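Local coordinates for protein dinoflagellate luciferase (Lingulodinium polyedrum, PDB 1VPR) that catalyses the oxidation of dinoflagellate luciferin by molecular oxygen with emission of blue light, this chain being the third of its three homologous luciferase domains, at residues Y131-L136 / S319-T323; L325-N330 / P340-K344. All coordinates share one frame; numbering follows the deposited sequence.

Contact 1. Residues Y131-L136 / S319-T323; sequences YGDKTL and SRDYT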
loop_
_atom_site.group_PDB
_atom_site.type_symbol
_atom_site.label_atom_id
_atom_site.label_comp_id
_atom_site.label_asym_id
_atom_site.label_seq_id
_atom_site.Cartn_x
_atom_site.Cartn_y
_atom_site.Cartn_z
ATOM N N TYR A 131 -10.475 -11.369 -9.361
ATOM C CA TYR A 131 -10.593 -10.378 -8.292
ATOM C C TYR A 131 -11.235 -9.076 -8.739
ATOM O O TYR A 131 -11.741 -8.336 -7.900
ATOM C CB TYR A 131 -9.231 -10.079 -7.650
ATOM C CG TYR A 131 -8.735 -11.220 -6.789
ATOM C CD1 TYR A 131 -7.871 -12.184 -7.315
ATOM C CD2 TYR A 131 -9.202 -11.382 -5.476
ATOM C CE1 TYR A 131 -7.482 -13.294 -6.555
ATOM C CE2 TYR A 131 -8.830 -12.485 -4.700
ATOM C CZ TYR A 131 -7.973 -13.437 -5.249
ATOM O OH TYR A 131 -7.639 -14.556 -4.520
ATOM N N GLY A 132 -11.211 -8.805 -10.050
ATOM C CA GLY A 132 -11.814 -7.589 -10.580
ATOM C C GLY A 132 -13.335 -7.626 -10.766
ATOM O O GLY A 132 -13.948 -6.618 -11.115
ATOM N N ASP A 133 -13.960 -8.769 -10.528
ATOM C CA ASP A 133 -15.408 -8.898 -10.710
ATOM C C ASP A 133 -16.122 -8.659 -9.381
ATOM O O ASP A 133 -16.153 -9.545 -8.508
ATOM C CB ASP A 133 -15.736 -10.306 -11.247
ATOM C CG ASP A 133 -17.198 -10.459 -11.690
ATOM O OD1 ASP A 133 -18.089 -9.677 -11.248
ATOM O OD2 ASP A 133 -17.449 -11.400 -12.485
ATOM N N LYS A 134 -16.709 -7.468 -9.235
ATOM C CA LYS A 134 -17.377 -7.092 -7.994
ATOM C C LYS A 134 -18.605 -7.920 -7.676
ATOM O O LYS A 134 -19.043 -7.938 -6.523
ATOM C CB LYS A 134 -17.745 -5.595 -8.031
ATOM C CG LYS A 134 -16.519 -4.661 -8.134
ATOM C CD LYS A 134 -16.926 -3.211 -8.489
ATOM C CE LYS A 134 -17.846 -2.619 -7.429
ATOM N NZ LYS A 134 -17.118 -2.366 -6.160
ATOM N N THR A 135 -19.152 -8.618 -8.677
ATOM C CA THR A 135 -20.344 -9.450 -8.488
ATOM C C THR A 135 -20.076 -10.863 -7.948
ATOM O O THR A 135 -21.015 -11.618 -7.668
ATOM C CB THR A 135 -21.132 -9.608 -9.811
ATOM O OG1 THR A 135 -20.399 -10.450 -10.724
ATOM C CG2 THR A 135 -21.336 -8.230 -10.456
ATOM N N LEU A 136 -18.811 -11.228 -7.786
ATOM C CA LEU A 136 -18.486 -12.574 -7.298
ATOM C C LEU A 136 -18.141 -12.637 -5.816
ATOM O O LEU A 136 -17.511 -11.738 -5.271
ATOM C CB LEU A 136 -17.301 -13.144 -8.085
ATOM C CG LEU A 136 -17.465 -13.242 -9.599
ATOM C CD1 LEU A 136 -16.182 -13.810 -10.213
ATOM C CD2 LEU A 136 -18.666 -14.123 -9.949
ATOM N N SER A 319 -15.949 0.054 -2.499
ATOM C CA SER A 319 -15.543 -0.949 -1.521
ATOM C C SER A 319 -15.731 -2.288 -2.197
ATOM O O SER A 319 -16.319 -2.381 -3.282
ATOM C CB SER A 319 -16.351 -0.862 -0.212
ATOM O OG SER A 319 -17.633 -1.463 -0.299
ATOM N N ARG A 320 -15.180 -3.322 -1.574
ATOM C CA ARG A 320 -15.246 -4.682 -2.073
ATOM C C ARG A 320 -15.750 -5.614 -0.968
ATOM O O ARG A 320 -15.369 -6.780 -0.910
ATOM C CB ARG A 320 -13.855 -5.123 -2.533
ATOM C CG ARG A 320 -13.314 -4.293 -3.709
ATOM C CD ARG A 320 -14.242 -4.398 -4.916
ATOM N NE ARG A 320 -14.534 -5.799 -5.227
ATOM C CZ ARG A 320 -13.717 -6.608 -5.904
ATOM N NH1 ARG A 320 -12.534 -6.164 -6.363
ATOM N NH2 ARG A 320 -14.089 -7.863 -6.132
ATOM N N ASP A 321 -16.609 -5.079 -0.105
ATOM C CA ASP A 321 -17.213 -5.824 1.009
ATOM C C ASP A 321 -18.048 -7.031 0.549
ATOM O O ASP A 321 -18.136 -8.035 1.255
ATOM C CB ASP A 321 -18.094 -4.863 1.818
ATOM C CG ASP A 321 -17.283 -3.721 2.423
ATOM O OD1 ASP A 321 -16.327 -4.017 3.171
ATOM O OD2 ASP A 321 -17.578 -2.532 2.149
ATOM N N TYR A 322 -18.684 -6.935 -0.610
ATOM C CA TYR A 322 -19.482 -8.063 -1.096
ATOM C C TYR A 322 -18.579 -9.272 -1.394
ATOM O O TYR A 322 -18.810 -10.386 -0.897
ATOM C CB TYR A 322 -20.240 -7.686 -2.371
ATOM C CG TYR A 322 -21.065 -8.834 -2.904
ATOM C CD1 TYR A 322 -22.224 -9.240 -2.251
ATOM C CD2 TYR A 322 -20.626 -9.580 -3.998
ATOM C CE1 TYR A 322 -22.934 -10.377 -2.665
ATOM C CE2 TYR A 322 -21.318 -10.714 -4.423
ATOM C CZ TYR A 322 -22.470 -11.110 -3.755
ATOM O OH TYR A 322 -23.150 -12.230 -4.184
ATOM N N THR A 323 -17.562 -9.054 -2.220
ATOM C CA THR A 323 -16.621 -10.113 -2.578
ATOM C C THR A 323 -15.874 -10.637 -1.355
ATOM O O THR A 323 -15.909 -11.834 -1.047
ATOM C CB THR A 323 -15.586 -9.612 -3.612
ATOM O OG1 THR A 323 -16.253 -9.267 -4.832
ATOM C CG2 THR A 323 -14.528 -10.701 -3.902
HETATM O O HOH W 1 -17.202 -6.829 -4.240
HETATM O O HOH W 2 -22.584 -13.730 -6.349
#
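Two bends, at chi2 (-60°) and chi3 (-51°), fold the Arg-320 side chain over so that its guanidinium meets the carbonyl of Tyr-131, while Thr-323, with OG1 beside its own backbone N (chi1 -64°), holds its hydroxyl up to the carbonyl of Leu-136. Arg-320 grips end-on: NH1 lies 2.8 Å from Tyr-131 O, nearly in line with the carbonyl bond, and NH2 donates to the same oxygen, which lies close to the guanidinium plane. NH2 also donates to Thr-323 OG1 at 2.9 Å, and that hydroxyl in turn donates to Leu-136 O at 2.8 Å. A short chain of hydrogen bonds thus runs from the arginine through the threonine to the last residue of 131-136.

One face of the guanidinium carries Lys-134 CG, 3.7 Å from Arg-320 NE and offset toward the rim. The ammonium of Lys-134 swings past Arg-320 to salt bridges with Asp-345 and Asp-347, and Arg-320 NH1 has its own salt bridge to Asp-353. Between the segments, water 1 donates to Lys-134 O and accepts from Arg-320 NE and Thr-323 N. Farther out, the edge of the Tyr-322 ring abuts the loop, with CE2 3.4 Å from Thr-135 O; water 2 joins this carbonyl to Tyr-322 OH. The loop keeps its shape through a type I turn from Asp-133 to Leu-136 and an Asx turn in which Asp-133 OD1 accepts from Thr-135 N.

Arg-320 is the N-cap residue of helix 321-324 and Thr-323 lies within it; both hold the loop through its carbonyl oxygens. Lys-134 NZ and Arg-320 NE lie 4.4 Å apart, and the three aspartates probably offset their like charge.

Contact 2. Residues L325-N330 / P340-K344; sequences LAGRDN and PTLAK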
loop_
_atom_site.group_PDB
_atom_site.type_symbol
_atom_site.label_atom_id
_atom_site.label_comp_id
_atom_site.label_asym_id
_atom_site.label_seq_id
_atom_site.Cartn_x
_atom_site.Cartn_y
_atom_site.Cartn_z
ATOM N N LEU A 325 -16.455 -10.448 1.902
ATOM C CA LEU A 325 -17.254 -11.113 2.927
ATOM C C LEU A 325 -18.195 -12.158 2.292
ATOM O O LEU A 325 -19.060 -12.726 2.967
ATOM C CB LEU A 325 -18.065 -10.074 3.725
ATOM C CG LEU A 325 -17.251 -8.933 4.374
ATOM C CD1 LEU A 325 -18.209 -7.996 5.137
ATOM C CD2 LEU A 325 -16.195 -9.532 5.347
ATOM N N ALA A 326 -18.013 -12.423 1.000
ATOM C CA ALA A 326 -18.855 -13.393 0.297
ATOM C C ALA A 326 -20.329 -13.158 0.578
ATOM O O ALA A 326 -21.077 -14.107 0.840
ATOM C CB ALA A 326 -18.486 -14.833 0.706
ATOM N N GLY A 327 -20.741 -11.897 0.553
ATOM C CA GLY A 327 -22.138 -11.571 0.779
ATOM C C GLY A 327 -22.662 -11.735 2.192
ATOM O O GLY A 327 -23.864 -11.603 2.411
ATOM N N ARG A 328 -21.794 -11.995 3.162
ATOM C CA ARG A 328 -22.266 -12.176 4.535
ATOM C C ARG A 328 -22.148 -10.948 5.419
ATOM O O ARG A 328 -21.050 -10.573 5.840
ATOM C CB ARG A 328 -21.529 -13.350 5.207
ATOM C CG ARG A 328 -22.058 -13.645 6.618
ATOM C CD ARG A 328 -21.315 -14.757 7.361
ATOM N NE ARG A 328 -21.743 -14.820 8.761
ATOM C CZ ARG A 328 -21.215 -15.625 9.688
ATOM N NH1 ARG A 328 -21.675 -15.597 10.934
ATOM N NH2 ARG A 328 -20.231 -16.459 9.369
ATOM N N ASP A 329 -23.283 -10.326 5.723
ATOM C CA ASP A 329 -23.294 -9.151 6.583
ATOM C C ASP A 329 -22.742 -9.506 7.958
ATOM O O ASP A 329 -22.925 -10.632 8.434
ATOM C CB ASP A 329 -24.724 -8.642 6.766
ATOM C CG ASP A 329 -25.301 -7.989 5.519
ATOM O OD1 ASP A 329 -26.526 -7.744 5.519
ATOM O OD2 ASP A 329 -24.564 -7.708 4.552
ATOM N N ASN A 330 -22.060 -8.549 8.594
ATOM C CA ASN A 330 -21.519 -8.730 9.938
ATOM C C ASN A 330 -20.771 -10.043 10.138
ATOM O O ASN A 330 -20.973 -10.748 11.141
ATOM C CB ASN A 330 -22.662 -8.586 10.952
ATOM C CG ASN A 330 -23.439 -7.288 10.757
ATOM O OD1 ASN A 330 -22.853 -6.205 10.739
ATOM N ND2 ASN A 330 -24.752 -7.390 10.597
ATOM N N PRO A 340 -19.173 -5.233 12.654
ATOM C CA PRO A 340 -20.253 -4.475 12.013
ATOM C C PRO A 340 -20.061 -3.785 10.668
ATOM O O PRO A 340 -20.083 -2.551 10.589
ATOM C CB PRO A 340 -20.646 -3.490 13.099
ATOM C CG PRO A 340 -19.296 -3.110 13.637
ATOM C CD PRO A 340 -18.614 -4.472 13.783
ATOM N N THR A 341 -19.898 -4.573 9.615
ATOM C CA THR A 341 -19.767 -4.044 8.264
ATOM C C THR A 341 -20.638 -4.920 7.378
ATOM O O THR A 341 -20.543 -6.147 7.442
ATOM C CB THR A 341 -18.298 -4.063 7.767
ATOM O OG1 THR A 341 -17.565 -3.007 8.414
ATOM C CG2 THR A 341 -18.231 -3.846 6.230
ATOM N N LEU A 342 -21.509 -4.293 6.590
ATOM C CA LEU A 342 -22.411 -4.999 5.685
ATOM C C LEU A 342 -21.680 -5.405 4.407
ATOM O O LEU A 342 -20.839 -4.659 3.878
ATOM C CB LEU A 342 -23.620 -4.118 5.326
ATOM C CG LEU A 342 -24.393 -3.575 6.541
ATOM C CD1 LEU A 342 -25.483 -2.607 6.105
ATOM C CD2 LEU A 342 -24.974 -4.761 7.335
ATOM N N ALA A 343 -22.031 -6.589 3.912
ATOM C CA ALA A 343 -21.435 -7.154 2.716
ATOM C C ALA A 343 -22.031 -6.598 1.427
ATOM O O ALA A 343 -22.522 -7.352 0.582
ATOM C CB ALA A 343 -21.588 -8.674 2.760
ATOM N N LYS A 344 -22.004 -5.275 1.290
ATOM C CA LYS A 344 -22.517 -4.610 0.091
ATOM C C LYS A 344 -21.491 -3.562 -0.291
ATOM O O LYS A 344 -20.966 -2.841 0.565
ATOM C CB LYS A 344 -23.863 -3.952 0.366
#
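Asp-329 OD2 accepts from the backbone N of Ala-343 at 2.8 Å, the shorter of the two hydrogen bonds that join these loops. The donor comes to the anti side of the oxygen, 25° out of the carboxylate plane. This pairing follows directly on a Schellman motif that ends helix 321-324, with Ala-326 as its C-prime residue at positive phi, and on a type I' turn from Leu-325 to Arg-328 that sends the chain back past 340-344. The second bond is purely backbone: Asn-330 N reaches Thr-341 O at 3.1 Å. Together they pin the 325-330 loop to the other segment at two neighbouring points.

Apolar groups fill in around the bonds. Ala-343, at the centre of an inverse gamma turn, points its methyl into the bend of the type I' turn, where CB lies 3.3 Å from Gly-327 C and also packs against Arg-328 N. Leu-325 closes the same methyl from another direction, CB to CB at 3.9 Å, while its CD1 reaches past to Thr-341 O. The carboxylate of Asp-329 also crosses Leu-342, whose CD2 is 3.7 Å from Asp-329 CG, so a methyl packs on the group that takes the Ala-343 N-H.

The inner side of the contact rests on other loops of the catalytic domain: Leu-325 and Thr-341 both touch Trp-145, and Thr-341 OG1 is hydrogen-bonded to Gly-235 O. Toward the more exposed end, the side chains of Asn-330 and Leu-342 extend next to one another. For Asn-330, chi1 (-53°) carries the amide toward 340-344 and chi2 (-54°) sets its oxygen toward the proline, OD1 lying 3.4 Å from Pro-340 CA.

Overall arrangement
Contact 1 is complete, in chain order, before contact 2 begins; their centres are 11 Å apart, near the outside of the catalytic domain. Helix 321-324 joins them: most of it, 321-323, belongs to contact 1, and the chain leaving it forms the turn of contact 2. They also touch directly, through a probable hydrogen bond between Gly-327 N and Tyr-322 O at 2.8 Å and packing of Asp-321 on Thr-341 and Leu-342. The loop before strand 163-169 and the loops that follow the last strand, 297-307, are thereby drawn together beside the calycin-type beta barrel, so that the two contacts adjoin around a short helix.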